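Local structure of ATP-dependent Clp protease adapter protein ClpS 2 (Agrobacterium tumefaciens, 4YJM) at residues M27-D31 with V57-H62; A81-T85 with M96-E100. The protein probably modulates the specificity of ClpAP-mediated, ATP-dependent protein degradation as an N-end rule adaptor that binds the N-terminal domain of the chaperone ClpA. One frame throughout, in Å; residues are numbered along the deposited sequence.

Interaction 1: residues M27-D31 with V57-H62; sequences MLLND and VMMTAH
Leu28, near the end of the central strand of the ClpS fold, and Asn30, just beyond it, meet one side of helix 51-64; over 57-62 its axis runs at 62° to strand 27-29. At the start of 57-62, Val57 brings CG1 to 3.9 Å from Leu28 CD2, the two branched chains meeting at a slant. Met58 adds CG to the same methyl, while its thioether bends away toward helix 36-47. A turn later Ala61 lies where the backbones come closest, 5.1 Å between its CA and that of Asn30. Its methyl rests against the Leu28 carbonyl, and its own carbonyl oxygen lies 3.4 Å from Asn30 CB. With CG anti to the backbone N (chi1 180°), Asn30 carries its amide alongside His62, the two side chains running the same way with their planes 78° apart. In ClpS relatives the corresponding asparagine and histidine help hold the α-amino group of an N-degron, so the two probably line the corresponding N-degron pocket here. Asn30 OD1 sits at the edge of the imidazole, 3.8 Å from His62 ND1. In this apo form one water spans the pair, donating to Asn30 OD1 (2.9 Å) and hydrogen-bonding to His62 ND1 (2.9 Å).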
# COMPACT_ATOMS: atom_id res chain seq x y z
N MET A 27 4.12 2.42 -0.35
CA MET A 27 3.77 2.40 -1.78
C MET A 27 2.97 1.16 -2.08
O MET A 27 3.37 0.08 -1.70
CB MET A 27 5.03 2.38 -2.69
CG MET A 27 6.10 3.43 -2.39
SD MET A 27 5.42 5.06 -2.61
CE MET A 27 5.34 5.17 -4.42
N LEU A 28 1.87 1.31 -2.78
CA LEU A 28 1.21 0.21 -3.48
C LEU A 28 1.79 0.03 -4.89
O LEU A 28 1.87 1.00 -5.67
CB LEU A 28 -0.29 0.49 -3.58
CG LEU A 28 -1.05 -0.44 -4.54
CD1 LEU A 28 -1.15 -1.85 -3.94
CD2 LEU A 28 -2.42 0.13 -4.87
N LEU A 29 2.14 -1.21 -5.25
CA LEU A 29 2.65 -1.52 -6.60
C LEU A 29 1.56 -2.06 -7.51
O LEU A 29 0.68 -2.78 -7.07
CB LEU A 29 3.79 -2.55 -6.56
CG LEU A 29 4.98 -2.27 -5.65
CD1 LEU A 29 6.08 -3.31 -5.94
CD2 LEU A 29 5.53 -0.86 -5.85
N ASN A 30 1.63 -1.71 -8.78
CA ASN A 30 0.70 -2.24 -9.76
C ASN A 30 0.95 -3.71 -9.98
O ASN A 30 2.08 -4.17 -9.88
CB ASN A 30 0.83 -1.49 -11.09
CG ASN A 30 -0.12 -2.01 -12.16
OD1 ASN A 30 -1.34 -1.93 -12.02
ND2 ASN A 30 0.44 -2.52 -13.26
N ASP A 31 -0.13 -4.45 -10.26
CA ASP A 31 0.01 -5.78 -10.87
C ASP A 31 -1.22 -6.12 -11.70
O ASP A 31 -2.27 -5.46 -11.60
CB ASP A 31 0.26 -6.86 -9.82
CG ASP A 31 -0.97 -7.18 -8.96
OD1 ASP A 31 -1.97 -7.69 -9.49
OD2 ASP A 31 -0.93 -6.93 -7.74
N VAL A 57 -5.98 5.57 -5.78
CA VAL A 57 -4.62 5.09 -5.49
C VAL A 57 -4.23 4.02 -6.55
O VAL A 57 -3.17 4.07 -7.17
CB VAL A 57 -4.50 4.54 -4.05
CG1 VAL A 57 -3.15 3.84 -3.84
CG2 VAL A 57 -4.63 5.69 -3.03
N MET A 58 -5.14 3.09 -6.80
CA MET A 58 -4.97 2.12 -7.88
C MET A 58 -4.77 2.69 -9.29
O MET A 58 -3.85 2.27 -10.00
CB MET A 58 -6.16 1.22 -7.86
CG MET A 58 -6.17 0.36 -6.60
SD MET A 58 -7.42 -0.96 -6.70
CE MET A 58 -8.86 -0.11 -6.08
N MET A 59 -5.65 3.57 -9.72
CA MET A 59 -5.47 4.23 -11.01
C MET A 59 -4.07 4.81 -11.10
O MET A 59 -3.43 4.74 -12.14
CB MET A 59 -6.50 5.34 -11.22
CG MET A 59 -7.88 4.85 -11.60
SD MET A 59 -8.99 6.23 -11.93
CE MET A 59 -8.23 6.95 -13.39
N THR A 60 -3.58 5.38 -10.00
CA THR A 60 -2.25 5.98 -10.01
C THR A 60 -1.20 4.89 -10.20
O THR A 60 -0.25 5.06 -10.98
CB THR A 60 -1.96 6.76 -8.70
OG1 THR A 60 -2.86 7.87 -8.60
CG2 THR A 60 -0.54 7.30 -8.68
N ALA A 61 -1.37 3.78 -9.49
CA ALA A 61 -0.41 2.70 -9.54
C ALA A 61 -0.40 2.11 -10.96
O ALA A 61 0.66 1.83 -11.52
CB ALA A 61 -0.74 1.63 -8.49
N HIS A 62 -1.58 1.96 -11.55
CA HIS A 62 -1.70 1.48 -12.93
C HIS A 62 -1.01 2.43 -13.93
O HIS A 62 -0.39 2.00 -14.91
CB HIS A 62 -3.16 1.31 -13.31
CG HIS A 62 -3.34 0.79 -14.70
ND1 HIS A 62 -3.17 -0.54 -15.01
CD2 HIS A 62 -3.63 1.42 -15.86
CE1 HIS A 62 -3.37 -0.72 -16.30
NE2 HIS A 62 -3.65 0.46 -16.84
O HOH W 1 -3.95 -2.58 -13.14

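Interaction 2: residues A81-T85 with M96-E100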
# COMPACT_ATOMS: atom_id res chain seq x y z
N ALA A 81 3.10 -2.12 5.54
CA ALA A 81 3.42 -2.66 4.24
C ALA A 81 3.42 -4.18 4.32
O ALA A 81 2.89 -4.86 3.43
CB ALA A 81 4.77 -2.13 3.71
N LYS A 82 3.99 -4.73 5.39
CA LYS A 82 4.06 -6.18 5.49
C LYS A 82 2.68 -6.81 5.76
O LYS A 82 2.36 -7.85 5.20
CB LYS A 82 5.03 -6.61 6.57
CG LYS A 82 5.01 -8.14 6.85
CD LYS A 82 6.27 -8.61 7.54
CE LYS A 82 6.31 -10.14 7.65
NZ LYS A 82 5.24 -10.65 8.53
N GLU A 83 1.84 -6.20 6.60
CA GLU A 83 0.51 -6.76 6.87
C GLU A 83 -0.33 -6.77 5.61
O GLU A 83 -1.03 -7.76 5.32
CB GLU A 83 -0.22 -5.98 7.98
CG GLU A 83 0.37 -6.25 9.36
CD GLU A 83 -0.35 -5.46 10.47
OE1 GLU A 83 -1.22 -4.64 10.14
OE2 GLU A 83 -0.02 -5.67 11.66
N ALA A 84 -0.26 -5.68 4.85
CA ALA A 84 -1.07 -5.54 3.65
C ALA A 84 -0.58 -6.51 2.55
O ALA A 84 -1.36 -7.19 1.88
CB ALA A 84 -1.05 -4.13 3.16
N THR A 85 0.72 -6.59 2.39
CA THR A 85 1.29 -7.58 1.48
C THR A 85 0.92 -9.02 1.85
O THR A 85 0.68 -9.84 0.97
CB THR A 85 2.81 -7.48 1.43
OG1 THR A 85 3.20 -6.19 0.93
CG2 THR A 85 3.39 -8.53 0.55
N MET A 96 1.62 -6.38 -3.69
CA MET A 96 2.83 -5.92 -2.99
C MET A 96 2.78 -4.47 -2.55
O MET A 96 2.50 -3.56 -3.36
CB MET A 96 4.05 -6.12 -3.92
CG MET A 96 5.38 -5.68 -3.31
SD MET A 96 5.87 -6.69 -1.90
CE MET A 96 5.86 -8.29 -2.65
N PHE A 97 3.04 -4.25 -1.26
CA PHE A 97 3.27 -2.93 -0.69
C PHE A 97 4.73 -2.83 -0.27
O PHE A 97 5.27 -3.79 0.27
CB PHE A 97 2.38 -2.66 0.49
CG PHE A 97 0.93 -2.57 0.16
CD1 PHE A 97 0.29 -1.35 0.19
CD2 PHE A 97 0.19 -3.72 -0.14
CE1 PHE A 97 -1.07 -1.27 -0.10
CE2 PHE A 97 -1.16 -3.64 -0.41
CZ PHE A 97 -1.79 -2.43 -0.40
N THR A 98 5.37 -1.68 -0.53
CA THR A 98 6.79 -1.50 -0.20
C THR A 98 6.95 -0.22 0.63
O THR A 98 6.01 0.56 0.74
CB THR A 98 7.67 -1.40 -1.47
OG1 THR A 98 7.31 -0.20 -2.18
CG2 THR A 98 7.43 -2.54 -2.40
N THR A 99 8.12 0.01 1.20
CA THR A 99 8.41 1.31 1.80
C THR A 99 9.59 1.97 1.10
O THR A 99 10.46 1.31 0.55
CB THR A 99 8.74 1.22 3.29
OG1 THR A 99 10.00 0.57 3.48
CG2 THR A 99 7.66 0.45 4.06
N GLU A 100 9.62 3.29 1.15
CA GLU A 100 10.78 4.01 0.70
C GLU A 100 10.89 5.29 1.47
O GLU A 100 9.90 5.90 1.85
CB GLU A 100 10.76 4.26 -0.82
CG GLU A 100 9.78 5.21 -1.32
CD GLU A 100 9.82 5.33 -2.85
OE1 GLU A 100 9.69 4.30 -3.55
OE2 GLU A 100 10.00 6.47 -3.34
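One face of the Phe97 ring takes the methyl of Ala84 in a CH-pi contact, CB standing 3.7 Å from the ring centroid and 19° off the normal. The methyl is displaced toward the rim, so that its shortest approach is 3.5 Å, to CD2. The pair joins helix 74-91 to strand 97-101, the last two elements of a split beta-alpha-beta unit in which strand 23-29 lies between the two parallel strands. Over these segments helix and strand run nearly antiparallel. Leu43 of helix 36-47 also touches Phe97, and Val42, Val46 and Phe47 of that helix touch Ala84, which places the contact in the hydrophobic interior.

Thr85 supplies the polar link. Strand 97-101 lies at one side of the sheet; Met96 and Thr98 make their backbone bonds with strand 23-29, whereas the amide of Phe97 is taken up by the helix, Phe97 N donating to Thr85 OG1 at 2.9 Å and a nearly straight 164°. The threonine hydroxyl in turn donates to Ala81 O one turn back, because chi1 of -62° sets OG1 beside the backbone N. Ala81 O thus accepts twice, from Thr85 N and Thr85 OG1, which arrive from opposite faces of its carbonyl plane. The hydroxyl is thereby fixed in rotation as both donor and acceptor.

Two further contacts flank this centre. Toward the start of the strand Met96, bent at chi2 and chi3, folds its thioether back so that SD and CE both approach the Thr85 methyl. Farther along, Ala81 packs its CB near Phe97 CB and against the methyl of Thr99, with Ala81 CB 3.9 Å from Thr99 CG2.

How the interactions relate
Interactions 1 and 2 lie about 12 Å apart between centres and meet through the sheet, where strands 23-29 and 97-101 are antiparallel neighbours. Probable backbone hydrogen bonds join them: Met27 N to Thr98 O at 2.9 Å and Leu29 N to Met96 O at 3.0 Å. Their apolar sides touch as well, since Leu28, whose CD2 serves interaction 1, places CD1 3.6 Å from Phe97 CZ, the ring that packs on Ala84 in interaction 2. Interaction 1 reaches the probable N-degron pocket at Asn30 and His62, whereas interaction 2 joins helix 74-91 to the strand beside the one that leads into that pocket.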